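PDB 4K3Y: neuraminidase from Influenza A virus, which is of uncertain function but shares the six-bladed beta-propeller fold of the influenza sialidases and assembles as a tetramer. Local coordinates for residues C[42-46]-C[336-340]; C[166-171]-C[189-195]; C[234-240]-C[250-256]; C[270-276]-C[291-297]. All blocks are in the same frame, centred on the assembly; numbering follows the deposited sequence.

Interaction 1: C[42-46]-C[336-340]; sequences RQNFV and FWIEI
E339 starts opposite its own backbone nitrogen (chi1 -163°) and runs out fully extended, which carries its carboxylate across to the backbone of N44, while W337 turns its CG between backbone N and carbonyl carbon (chi1 54°) and lays the indole against residues 44-46. The two segments belong to neighbouring blades of a six-bladed beta-propeller: the axes of 44-46 and 336-340 come within 7.2 Å, running antiparallel in different sheets, so side chains and waters bridge them. The straight bond N44 N to E339 OE2 (3.0 Å) meets the carboxylate from above its plane. N44 ND2 is also modelled on OE2, but too close for that bond to be trusted; amide and carboxylate stand nearly perpendicular. The other oxygen, OE1, pairs with R318 and takes a water bound to Q43 N. One face of the indole is covered by backbone: F45 CA sits 3.8 Å from the centroid of its five-membered ring, a CH-pi contact, and N44 O lies 3.4 Å from W337 CH2. V46 slides past W337 in the opposite direction, its CB 3.9 Å from W337 CD1. At the indole's edge a second water, in plane, accepts from W337 NE1 at 2.8 Å and donates to V46 O.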
# COMPACT_ATOMS: atom_id res chain seq x y z
N ARG C 42 1.65 -19.24 -12.14
CA ARG C 42 1.56 -19.93 -13.42
C ARG C 42 0.58 -19.20 -14.35
O ARG C 42 -0.22 -18.38 -13.89
CB ARG C 42 1.19 -21.41 -13.24
CG ARG C 42 -0.23 -21.69 -12.76
CD ARG C 42 -0.54 -23.19 -12.87
NE ARG C 42 -1.96 -23.45 -13.14
CZ ARG C 42 -2.51 -23.42 -14.35
NH1 ARG C 42 -1.78 -23.13 -15.41
NH2 ARG C 42 -3.81 -23.67 -14.49
N GLN C 43 0.65 -19.49 -15.64
CA GLN C 43 -0.15 -18.80 -16.65
C GLN C 43 0.05 -17.28 -16.54
O GLN C 43 -0.91 -16.50 -16.55
CB GLN C 43 -1.64 -19.19 -16.56
CG GLN C 43 -2.41 -19.16 -17.91
CD GLN C 43 -3.52 -18.10 -17.96
OE1 GLN C 43 -4.70 -18.43 -18.13
NE2 GLN C 43 -3.15 -16.83 -17.83
N ASN C 44 1.30 -16.84 -16.43
CA ASN C 44 1.58 -15.42 -16.42
C ASN C 44 1.31 -14.77 -17.77
O ASN C 44 1.40 -15.40 -18.82
CB ASN C 44 3.02 -15.15 -15.97
CG ASN C 44 3.31 -15.71 -14.59
OD1 ASN C 44 3.19 -15.00 -13.60
ND2 ASN C 44 3.67 -16.98 -14.53
N PHE C 45 0.93 -13.50 -17.72
CA PHE C 45 0.86 -12.66 -18.91
C PHE C 45 0.76 -11.21 -18.44
O PHE C 45 0.50 -10.92 -17.27
CB PHE C 45 -0.33 -13.04 -19.81
CG PHE C 45 -1.66 -12.69 -19.23
CD1 PHE C 45 -2.32 -13.56 -18.37
CD2 PHE C 45 -2.27 -11.46 -19.53
CE1 PHE C 45 -3.57 -13.23 -17.82
CE2 PHE C 45 -3.50 -11.12 -18.98
CZ PHE C 45 -4.16 -12.01 -18.13
N VAL C 46 0.97 -10.29 -19.37
CA VAL C 46 0.99 -8.90 -19.03
C VAL C 46 -0.13 -8.17 -19.74
O VAL C 46 -0.38 -8.40 -20.94
CB VAL C 46 2.33 -8.27 -19.39
CG1 VAL C 46 2.33 -6.77 -19.11
CG2 VAL C 46 3.43 -8.97 -18.61
N PHE C 336 6.80 -7.83 -25.54
CA PHE C 336 6.39 -9.21 -25.28
C PHE C 336 6.89 -9.73 -23.93
O PHE C 336 7.88 -9.22 -23.36
CB PHE C 336 6.75 -10.17 -26.43
CG PHE C 336 8.21 -10.29 -26.71
CD1 PHE C 336 8.98 -11.22 -26.02
CD2 PHE C 336 8.82 -9.51 -27.69
CE1 PHE C 336 10.35 -11.34 -26.28
CE2 PHE C 336 10.19 -9.64 -27.96
CZ PHE C 336 10.95 -10.55 -27.25
N TRP C 337 6.17 -10.71 -23.40
CA TRP C 337 6.57 -11.39 -22.18
C TRP C 337 6.90 -12.85 -22.51
O TRP C 337 6.26 -13.46 -23.37
CB TRP C 337 5.47 -11.33 -21.11
CG TRP C 337 4.13 -11.84 -21.60
CD1 TRP C 337 3.09 -11.09 -22.03
CD2 TRP C 337 3.70 -13.22 -21.69
NE1 TRP C 337 2.03 -11.89 -22.38
CE2 TRP C 337 2.38 -13.20 -22.18
CE3 TRP C 337 4.30 -14.45 -21.41
CZ2 TRP C 337 1.64 -14.37 -22.42
CZ3 TRP C 337 3.57 -15.62 -21.64
CH2 TRP C 337 2.25 -15.57 -22.14
N ILE C 338 7.90 -13.38 -21.82
CA ILE C 338 8.30 -14.77 -21.92
C ILE C 338 8.21 -15.46 -20.56
O ILE C 338 8.94 -15.09 -19.65
CB ILE C 338 9.76 -14.89 -22.35
CG1 ILE C 338 10.04 -14.07 -23.62
CG2 ILE C 338 10.17 -16.36 -22.51
CD1 ILE C 338 11.50 -14.18 -24.09
N GLU C 339 7.34 -16.46 -20.43
CA GLU C 339 7.32 -17.30 -19.23
C GLU C 339 8.49 -18.33 -19.21
O GLU C 339 8.78 -19.00 -20.21
CB GLU C 339 5.96 -17.98 -19.03
CG GLU C 339 5.72 -18.53 -17.62
CD GLU C 339 4.26 -18.97 -17.38
OE1 GLU C 339 3.64 -19.60 -18.28
OE2 GLU C 339 3.73 -18.67 -16.28
N ILE C 340 9.13 -18.41 -18.05
CA ILE C 340 10.39 -19.12 -17.81
C ILE C 340 10.15 -20.23 -16.76
O ILE C 340 9.50 -19.99 -15.74
CB ILE C 340 11.40 -18.09 -17.20
CG1 ILE C 340 11.81 -17.08 -18.26
CG2 ILE C 340 12.61 -18.74 -16.58
CD1 ILE C 340 11.93 -17.69 -19.62
O HOH W 1 1.74 -21.65 -17.15
O HOH W 2 -0.39 -10.53 -22.88

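Interaction 2: C[166-171]-C[189-195]; sequences YTASSH and TTGFNFE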
# COMPACT_ATOMS: atom_id res chain seq x y z
N TYR C 166 -8.45 -30.98 -29.86
CA TYR C 166 -7.90 -29.91 -30.71
C TYR C 166 -8.27 -30.12 -32.17
O TYR C 166 -8.18 -29.19 -32.99
CB TYR C 166 -6.39 -29.78 -30.55
CG TYR C 166 -5.98 -29.36 -29.16
CD1 TYR C 166 -6.40 -28.15 -28.63
CD2 TYR C 166 -5.20 -30.19 -28.36
CE1 TYR C 166 -6.04 -27.76 -27.34
CE2 TYR C 166 -4.83 -29.81 -27.07
CZ TYR C 166 -5.26 -28.59 -26.57
OH TYR C 166 -4.91 -28.20 -25.30
N THR C 167 -8.69 -31.35 -32.48
CA THR C 167 -9.06 -31.73 -33.84
C THR C 167 -10.48 -31.29 -34.18
O THR C 167 -10.88 -31.30 -35.35
CB THR C 167 -8.95 -33.25 -34.03
OG1 THR C 167 -9.97 -33.91 -33.27
CG2 THR C 167 -7.59 -33.74 -33.56
N ALA C 168 -11.24 -30.90 -33.16
CA ALA C 168 -12.58 -30.38 -33.35
C ALA C 168 -12.80 -29.17 -32.45
O ALA C 168 -13.71 -29.15 -31.62
CB ALA C 168 -13.62 -31.46 -33.06
N SER C 169 -11.95 -28.16 -32.60
CA SER C 169 -12.03 -26.96 -31.77
C SER C 169 -12.89 -25.88 -32.43
O SER C 169 -12.78 -25.63 -33.63
CB SER C 169 -10.63 -26.41 -31.51
OG SER C 169 -9.85 -26.38 -32.69
N SER C 170 -13.76 -25.25 -31.64
CA SER C 170 -14.48 -24.07 -32.13
C SER C 170 -13.95 -22.81 -31.45
O SER C 170 -13.50 -22.86 -30.30
CB SER C 170 -15.99 -24.23 -31.95
OG SER C 170 -16.32 -24.49 -30.59
N HIS C 171 -14.00 -21.69 -32.15
CA HIS C 171 -13.49 -20.43 -31.59
C HIS C 171 -14.42 -19.26 -31.89
O HIS C 171 -15.03 -19.18 -32.96
CB HIS C 171 -12.06 -20.17 -32.10
CG HIS C 171 -11.17 -21.36 -31.97
ND1 HIS C 171 -10.51 -21.67 -30.80
CD2 HIS C 171 -10.88 -22.36 -32.84
CE1 HIS C 171 -9.82 -22.79 -30.97
NE2 HIS C 171 -10.03 -23.23 -32.20
N THR C 189 -12.80 -21.90 -38.33
CA THR C 189 -11.53 -22.60 -38.14
C THR C 189 -11.61 -24.05 -38.63
O THR C 189 -11.12 -24.97 -37.97
CB THR C 189 -11.08 -22.57 -36.67
OG1 THR C 189 -12.14 -23.04 -35.83
CG2 THR C 189 -10.69 -21.15 -36.27
N THR C 190 -12.22 -24.25 -39.80
CA THR C 190 -12.31 -25.58 -40.40
C THR C 190 -10.94 -25.98 -40.92
O THR C 190 -10.37 -25.29 -41.78
CB THR C 190 -13.32 -25.64 -41.56
OG1 THR C 190 -13.84 -24.32 -41.82
CG2 THR C 190 -14.48 -26.57 -41.22
N GLY C 191 -10.42 -27.08 -40.40
CA GLY C 191 -9.15 -27.61 -40.87
C GLY C 191 -7.93 -27.23 -40.05
O GLY C 191 -6.85 -27.74 -40.31
N PHE C 192 -8.10 -26.32 -39.09
CA PHE C 192 -7.02 -25.99 -38.15
C PHE C 192 -7.49 -25.74 -36.72
O PHE C 192 -8.69 -25.70 -36.44
CB PHE C 192 -6.18 -24.80 -38.64
CG PHE C 192 -6.94 -23.50 -38.71
CD1 PHE C 192 -7.79 -23.24 -39.78
CD2 PHE C 192 -6.81 -22.54 -37.72
CE1 PHE C 192 -8.49 -22.05 -39.85
CE2 PHE C 192 -7.50 -21.34 -37.79
CZ PHE C 192 -8.35 -21.10 -38.86
N ASN C 193 -6.51 -25.55 -35.84
CA ASN C 193 -6.76 -25.26 -34.42
C ASN C 193 -6.15 -23.89 -34.04
O ASN C 193 -5.08 -23.53 -34.54
CB ASN C 193 -6.19 -26.40 -33.56
CG ASN C 193 -6.26 -26.10 -32.08
OD1 ASN C 193 -7.32 -25.74 -31.54
ND2 ASN C 193 -5.12 -26.25 -31.39
N PHE C 194 -6.83 -23.14 -33.17
CA PHE C 194 -6.44 -21.76 -32.88
C PHE C 194 -6.50 -21.41 -31.38
O PHE C 194 -7.39 -20.66 -30.94
CB PHE C 194 -7.35 -20.80 -33.67
CG PHE C 194 -6.79 -19.41 -33.80
CD1 PHE C 194 -5.68 -19.17 -34.61
CD2 PHE C 194 -7.38 -18.33 -33.14
CE1 PHE C 194 -5.15 -17.88 -34.75
CE2 PHE C 194 -6.86 -17.04 -33.28
CZ PHE C 194 -5.74 -16.82 -34.09
N GLU C 195 -5.55 -21.94 -30.60
CA GLU C 195 -5.57 -21.74 -29.14
C GLU C 195 -4.67 -20.59 -28.68
O GLU C 195 -3.70 -20.25 -29.35
CB GLU C 195 -5.16 -23.02 -28.40
CG GLU C 195 -6.01 -24.24 -28.72
CD GLU C 195 -7.34 -24.26 -27.97
OE1 GLU C 195 -7.45 -23.65 -26.88
OE2 GLU C 195 -8.27 -24.91 -28.48
O HOH W 3 -11.18 -25.80 -35.51
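Y166 and N193 bring the two backbones to 6.1 Å (CA to CA), and S170 and T189 to 6.9 Å (CA to CA), with a type II beta turn from T189 to F192 turning the 189-195 segment round. This is loop packing at an end of one propeller blade: 166-171 leads into strand 170-177, while the loop segment 189-195 follows strand 180-187 of the same sheet on the way to the next blade. H171 is the side chain at the centre. Its CG lies opposite the carbonyl carbon (chi1 -48°), which lays the imidazole under F194, whose CB stands over the ring centre in a CH-pi contact 4.0 Å from the centroid. F194 O also lies over a face, 3.2 Å from H171 CE1, but at a poor angle to ND1 for a hydrogen bond. Round the rim come oxygens near the ring plane: T189 OG1 is 3.3 Å from H171 CD2, and E195 OE2 is 3.6 Å from H171 CE1. The E195 chain bends at chi2, and its carboxylate has its salt bridge with R143; it also meets the edge of the Y166 ring, the two planes 73° apart. H171 NE2 gives a weak bond to S169 OG within its own segment. The N193 side chain wedges between Y166 and S169, its CB 3.5 Å from Y166 O. On the turn side a water lies between S169 O and T189 O, donating to both but with other acceptors competing, and 2.9 Å from T189 OG1.

Interaction 3: C[234-240]-C[250-256]; sequences EPCLGFL and TNYCDKT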
# COMPACT_ATOMS: atom_id res chain seq x y z
N GLU C 234 -1.96 -17.61 -43.03
CA GLU C 234 -0.95 -18.61 -42.70
C GLU C 234 0.41 -18.14 -43.19
O GLU C 234 0.59 -17.87 -44.37
CB GLU C 234 -1.27 -19.96 -43.33
CG GLU C 234 -0.16 -20.97 -43.15
CD GLU C 234 -0.24 -21.70 -41.81
OE1 GLU C 234 -1.24 -21.52 -41.09
OE2 GLU C 234 0.70 -22.45 -41.49
N PRO C 235 1.37 -18.03 -42.26
CA PRO C 235 2.71 -17.55 -42.60
C PRO C 235 3.38 -18.42 -43.66
O PRO C 235 3.32 -19.65 -43.62
CB PRO C 235 3.47 -17.63 -41.26
CG PRO C 235 2.69 -18.59 -40.42
CD PRO C 235 1.26 -18.44 -40.85
N CYS C 236 4.00 -17.74 -44.62
CA CYS C 236 4.63 -18.40 -45.75
C CYS C 236 6.12 -18.60 -45.47
O CYS C 236 6.92 -18.76 -46.39
CB CYS C 236 4.39 -17.57 -47.02
SG CYS C 236 2.64 -17.35 -47.45
N LEU C 237 6.47 -18.61 -44.19
CA LEU C 237 7.88 -18.67 -43.79
C LEU C 237 8.30 -20.01 -43.16
O LEU C 237 7.69 -20.49 -42.20
CB LEU C 237 8.21 -17.51 -42.85
CG LEU C 237 8.88 -16.28 -43.47
CD1 LEU C 237 8.38 -16.02 -44.88
CD2 LEU C 237 8.63 -15.07 -42.60
N GLY C 238 9.36 -20.58 -43.72
CA GLY C 238 9.87 -21.86 -43.29
C GLY C 238 10.59 -21.81 -41.95
O GLY C 238 11.08 -22.84 -41.49
N PHE C 239 10.66 -20.62 -41.34
CA PHE C 239 11.16 -20.46 -39.97
C PHE C 239 10.04 -20.80 -38.96
O PHE C 239 9.20 -19.96 -38.63
CB PHE C 239 11.65 -19.02 -39.75
CG PHE C 239 12.40 -18.81 -38.46
CD1 PHE C 239 13.68 -19.32 -38.30
CD2 PHE C 239 11.85 -18.06 -37.42
CE1 PHE C 239 14.40 -19.11 -37.12
CE2 PHE C 239 12.56 -17.85 -36.23
CZ PHE C 239 13.84 -18.38 -36.08
N LEU C 240 10.06 -22.03 -38.48
CA LEU C 240 8.91 -22.60 -37.79
C LEU C 240 8.73 -22.06 -36.38
O LEU C 240 9.59 -22.26 -35.51
CB LEU C 240 9.03 -24.12 -37.76
CG LEU C 240 9.06 -24.77 -39.14
CD1 LEU C 240 8.97 -26.28 -39.03
CD2 LEU C 240 7.93 -24.22 -40.00
N THR C 250 11.72 -24.97 -46.56
CA THR C 250 11.66 -23.95 -47.59
C THR C 250 10.42 -23.09 -47.33
O THR C 250 9.51 -23.51 -46.61
CB THR C 250 11.53 -24.57 -49.00
OG1 THR C 250 10.48 -25.55 -48.99
CG2 THR C 250 12.85 -25.22 -49.41
N ASN C 251 10.37 -21.90 -47.90
CA ASN C 251 9.18 -21.09 -47.77
C ASN C 251 8.03 -21.65 -48.61
O ASN C 251 8.22 -21.97 -49.79
CB ASN C 251 9.46 -19.63 -48.15
CG ASN C 251 10.42 -18.96 -47.19
OD1 ASN C 251 10.93 -19.57 -46.25
ND2 ASN C 251 10.69 -17.68 -47.43
N TYR C 252 6.87 -21.80 -47.99
CA TYR C 252 5.64 -22.18 -48.70
C TYR C 252 4.40 -21.73 -47.93
O TYR C 252 4.48 -21.46 -46.72
CB TYR C 252 5.60 -23.67 -49.04
CG TYR C 252 5.68 -24.64 -47.88
CD1 TYR C 252 4.60 -24.85 -47.02
CD2 TYR C 252 6.83 -25.40 -47.68
CE1 TYR C 252 4.68 -25.77 -45.96
CE2 TYR C 252 6.92 -26.32 -46.64
CZ TYR C 252 5.85 -26.51 -45.78
OH TYR C 252 5.97 -27.43 -44.76
N CYS C 253 3.26 -21.64 -48.61
CA CYS C 253 2.14 -20.91 -48.03
C CYS C 253 1.01 -21.74 -47.41
O CYS C 253 -0.14 -21.34 -47.43
CB CYS C 253 1.58 -19.86 -49.01
SG CYS C 253 2.66 -18.41 -49.19
N ASP C 254 1.36 -22.90 -46.85
CA ASP C 254 0.40 -23.67 -46.07
C ASP C 254 1.07 -24.43 -44.93
O ASP C 254 2.27 -24.27 -44.68
CB ASP C 254 -0.44 -24.62 -46.93
CG ASP C 254 0.31 -25.15 -48.14
OD1 ASP C 254 1.56 -25.07 -48.16
OD2 ASP C 254 -0.36 -25.64 -49.08
N LYS C 255 0.28 -25.25 -44.24
CA LYS C 255 0.69 -25.81 -42.95
C LYS C 255 1.92 -26.69 -43.07
O LYS C 255 2.14 -27.35 -44.09
CB LYS C 255 -0.44 -26.62 -42.31
CG LYS C 255 -1.72 -25.84 -41.97
CD LYS C 255 -2.87 -26.82 -41.71
CE LYS C 255 -4.20 -26.12 -41.45
NZ LYS C 255 -4.86 -25.60 -42.69
N THR C 256 2.73 -26.68 -42.01
CA THR C 256 3.78 -27.68 -41.84
C THR C 256 3.25 -28.77 -40.90
O THR C 256 3.41 -28.71 -39.68
CB THR C 256 5.05 -27.05 -41.28
OG1 THR C 256 5.50 -26.03 -42.17
CG2 THR C 256 6.14 -28.10 -41.12
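C236 and C253 are joined by a disulfide, SG to SG 2.0 Å with a chi3 of 116°, and the close part of this contact spreads from that bond toward N251. Both cysteines set SG opposite their carbonyl carbons, beside the backbone N, which turns the two sulfurs in to meet. Just beside the bridge the main chains themselves touch: C236 CA points its hydrogen at Y252 O, 3.2 Å away. N251 then lies against the backbone of 236-238. Its CB rests 3.2 Å from C236 O, and its OD1 accepts from G238 N at 3.1 Å, the donor coming from well above the plane of the amide carbonyl. The other end of that amide is taken too, since N251 ND2 donates to V300 O, and L237 runs alongside it with CD1 3.8 Å from N251 ND2. All this lies within the long connection between strand 230-233 of one propeller blade and strand 268-269 of the next, where the disulfide closes a loop. The packing is looser on the E234 side of the disulfide. E234, bent at chi2, brings OE2 only to 3.7 Å from K255 CA, and its carboxylate stays well short of the K255 ammonium; D254 is exposed, and the K255 side chain starts out away from 234-240. K218 ties the two strips here, its NZ donating to P235 O and D254 O. Deeper in, L240 and T256 meet tip to tip, L240 CD2 3.7 Å from T256 OG1, and that hydroxyl donates to Y252 OH.

Interaction 4: C[270-276]-C[291-297]; sequences EGSNSWI and YKFLGTL
S274 and F293 exchange both backbone bonds at the centre of an antiparallel beta hairpin, strands 273-279 and 286-294, in one blade of the propeller. S274 N donates to F293 O, and F293 N returns to S274 O at 2.7 Å. I276 and Y291 form the next hydrogen-bonded pair; between them, W275 and K292 face each other as a non-hydrogen-bonded pair. At the open end of the hairpin G295 N reaches S272 O (2.9 Å). Beyond that a side chain takes over: E270, bent at chi2 (80°), offers both oxygens by their syn lone pairs, OE1 to L297 N (2.8 Å) and OE2 to T296 OG1. The same T296 hydroxyl accepts from F298 N. S274 OG accepts from G271 N at 3.2 Å, while its own proton could go to G295 O or, more weakly, to I269 O. K292 spends its ammonium on N19 OD1, and its chain lies over one face of the W275 indole, with K292 CB 3.8 Å from the centroid of the six-membered ring. W21 meets that indole edge-to-face. On the sheet face of S274 and F293 there is also apolar contact: L297 CD2 touches S274 CB at 3.5 Å, and I276 CD1 lies 3.4 Å from F293 CE2.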
# COMPACT_ATOMS: atom_id res chain seq x y z
N GLU C 270 3.41 -9.01 -37.26
CA GLU C 270 3.27 -8.65 -38.67
C GLU C 270 3.38 -7.14 -38.90
O GLU C 270 2.63 -6.34 -38.32
CB GLU C 270 1.93 -9.15 -39.23
CG GLU C 270 1.56 -8.53 -40.57
CD GLU C 270 2.28 -9.18 -41.74
OE1 GLU C 270 3.22 -9.98 -41.51
OE2 GLU C 270 1.90 -8.90 -42.90
N GLY C 271 4.32 -6.74 -39.75
CA GLY C 271 4.55 -5.33 -39.97
C GLY C 271 5.25 -5.06 -41.28
O GLY C 271 5.32 -5.93 -42.16
N SER C 272 5.74 -3.83 -41.41
CA SER C 272 6.66 -3.48 -42.47
C SER C 272 7.84 -4.40 -42.24
O SER C 272 8.36 -5.05 -43.17
CB SER C 272 7.09 -2.04 -42.29
OG SER C 272 7.08 -1.70 -40.91
N ASN C 273 8.24 -4.45 -40.98
CA ASN C 273 9.18 -5.44 -40.48
C ASN C 273 8.42 -6.46 -39.67
O ASN C 273 7.61 -6.11 -38.81
CB ASN C 273 10.25 -4.78 -39.61
CG ASN C 273 11.40 -4.24 -40.43
OD1 ASN C 273 11.41 -4.36 -41.67
ND2 ASN C 273 12.38 -3.65 -39.75
N SER C 274 8.68 -7.72 -39.96
CA SER C 274 8.01 -8.80 -39.25
C SER C 274 8.95 -9.56 -38.33
O SER C 274 10.17 -9.51 -38.48
CB SER C 274 7.34 -9.76 -40.23
OG SER C 274 6.12 -9.21 -40.70
N TRP C 275 8.38 -10.27 -37.38
CA TRP C 275 9.17 -10.99 -36.40
C TRP C 275 8.53 -12.33 -36.10
O TRP C 275 7.30 -12.46 -36.07
CB TRP C 275 9.26 -10.19 -35.10
CG TRP C 275 9.84 -8.80 -35.19
CD1 TRP C 275 9.15 -7.64 -35.42
CD2 TRP C 275 11.21 -8.43 -34.98
NE1 TRP C 275 10.02 -6.57 -35.40
CE2 TRP C 275 11.29 -7.02 -35.13
CE3 TRP C 275 12.39 -9.14 -34.70
CZ2 TRP C 275 12.49 -6.31 -35.00
CZ3 TRP C 275 13.59 -8.43 -34.57
CH2 TRP C 275 13.63 -7.03 -34.72
N ILE C 276 9.38 -13.33 -35.87
CA ILE C 276 8.94 -14.58 -35.30
C ILE C 276 9.77 -14.86 -34.07
O ILE C 276 11.00 -14.94 -34.15
CB ILE C 276 9.14 -15.74 -36.26
CG1 ILE C 276 8.36 -15.49 -37.55
CG2 ILE C 276 8.70 -17.03 -35.59
CD1 ILE C 276 8.67 -16.48 -38.61
N TYR C 291 13.42 -13.43 -34.83
CA TYR C 291 14.00 -13.26 -36.16
C TYR C 291 13.26 -12.14 -36.89
O TYR C 291 12.03 -12.17 -36.97
CB TYR C 291 13.83 -14.57 -36.92
CG TYR C 291 14.72 -14.75 -38.12
CD1 TYR C 291 15.65 -13.79 -38.49
CD2 TYR C 291 14.61 -15.89 -38.90
CE1 TYR C 291 16.45 -13.97 -39.60
CE2 TYR C 291 15.40 -16.08 -40.00
CZ TYR C 291 16.32 -15.13 -40.35
OH TYR C 291 17.09 -15.35 -41.47
N LYS C 292 14.01 -11.17 -37.40
CA LYS C 292 13.41 -10.05 -38.14
C LYS C 292 13.31 -10.41 -39.62
O LYS C 292 14.24 -11.00 -40.20
CB LYS C 292 14.23 -8.78 -37.97
CG LYS C 292 13.53 -7.51 -38.48
CD LYS C 292 14.51 -6.52 -39.14
CE LYS C 292 15.29 -5.71 -38.12
NZ LYS C 292 15.57 -4.33 -38.62
N PHE C 293 12.18 -10.06 -40.22
CA PHE C 293 11.96 -10.30 -41.64
C PHE C 293 11.64 -8.97 -42.32
O PHE C 293 10.88 -8.16 -41.78
CB PHE C 293 10.84 -11.32 -41.85
CG PHE C 293 11.20 -12.73 -41.43
CD1 PHE C 293 11.88 -13.56 -42.31
CD2 PHE C 293 10.87 -13.22 -40.17
CE1 PHE C 293 12.23 -14.86 -41.94
CE2 PHE C 293 11.22 -14.51 -39.80
CZ PHE C 293 11.89 -15.33 -40.69
N LEU C 294 12.23 -8.75 -43.49
CA LEU C 294 11.99 -7.53 -44.24
C LEU C 294 10.76 -7.74 -45.13
O LEU C 294 10.86 -8.36 -46.19
CB LEU C 294 13.21 -7.16 -45.09
CG LEU C 294 14.58 -7.13 -44.38
CD1 LEU C 294 15.70 -6.94 -45.38
CD2 LEU C 294 14.63 -6.05 -43.33
N GLY C 295 9.60 -7.26 -44.67
CA GLY C 295 8.34 -7.52 -45.34
C GLY C 295 7.35 -8.40 -44.56
O GLY C 295 7.59 -8.76 -43.41
N THR C 296 6.25 -8.75 -45.22
CA THR C 296 5.14 -9.48 -44.60
C THR C 296 5.44 -10.95 -44.31
O THR C 296 6.27 -11.57 -44.98
CB THR C 296 3.88 -9.41 -45.50
OG1 THR C 296 2.81 -10.13 -44.88
CG2 THR C 296 4.17 -10.01 -46.89
N LEU C 297 4.75 -11.51 -43.32
CA LEU C 297 4.90 -12.92 -42.99
C LEU C 297 4.21 -13.79 -44.04
O LEU C 297 4.35 -15.01 -44.02
CB LEU C 297 4.28 -13.21 -41.62
CG LEU C 297 4.86 -12.49 -40.41
CD1 LEU C 297 3.91 -12.56 -39.21
CD2 LEU C 297 6.22 -13.07 -40.04

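In the fold
Interactions 3 and 4 form one continuous region, their centres about 13 Å apart: C236 N probably donates to L297 O (2.8 Å), L237 packs on F293, and the F239 ring meets Y291 edge-to-face. Interaction 2 joins this region from the preceding side, with K255 CE 3.3 Å from G191 O, although the centres are about 19 Å apart. Interaction 1 touches none of them; it lies near the chain's middle, about 22 to 26 Å away between centres, and the other three are nested in the sequence it spans. The calcium ion, held by N212, D216 and G262, is about 8 Å from the N193 side chain and about 9 Å from that of T256, whose N donates to D216.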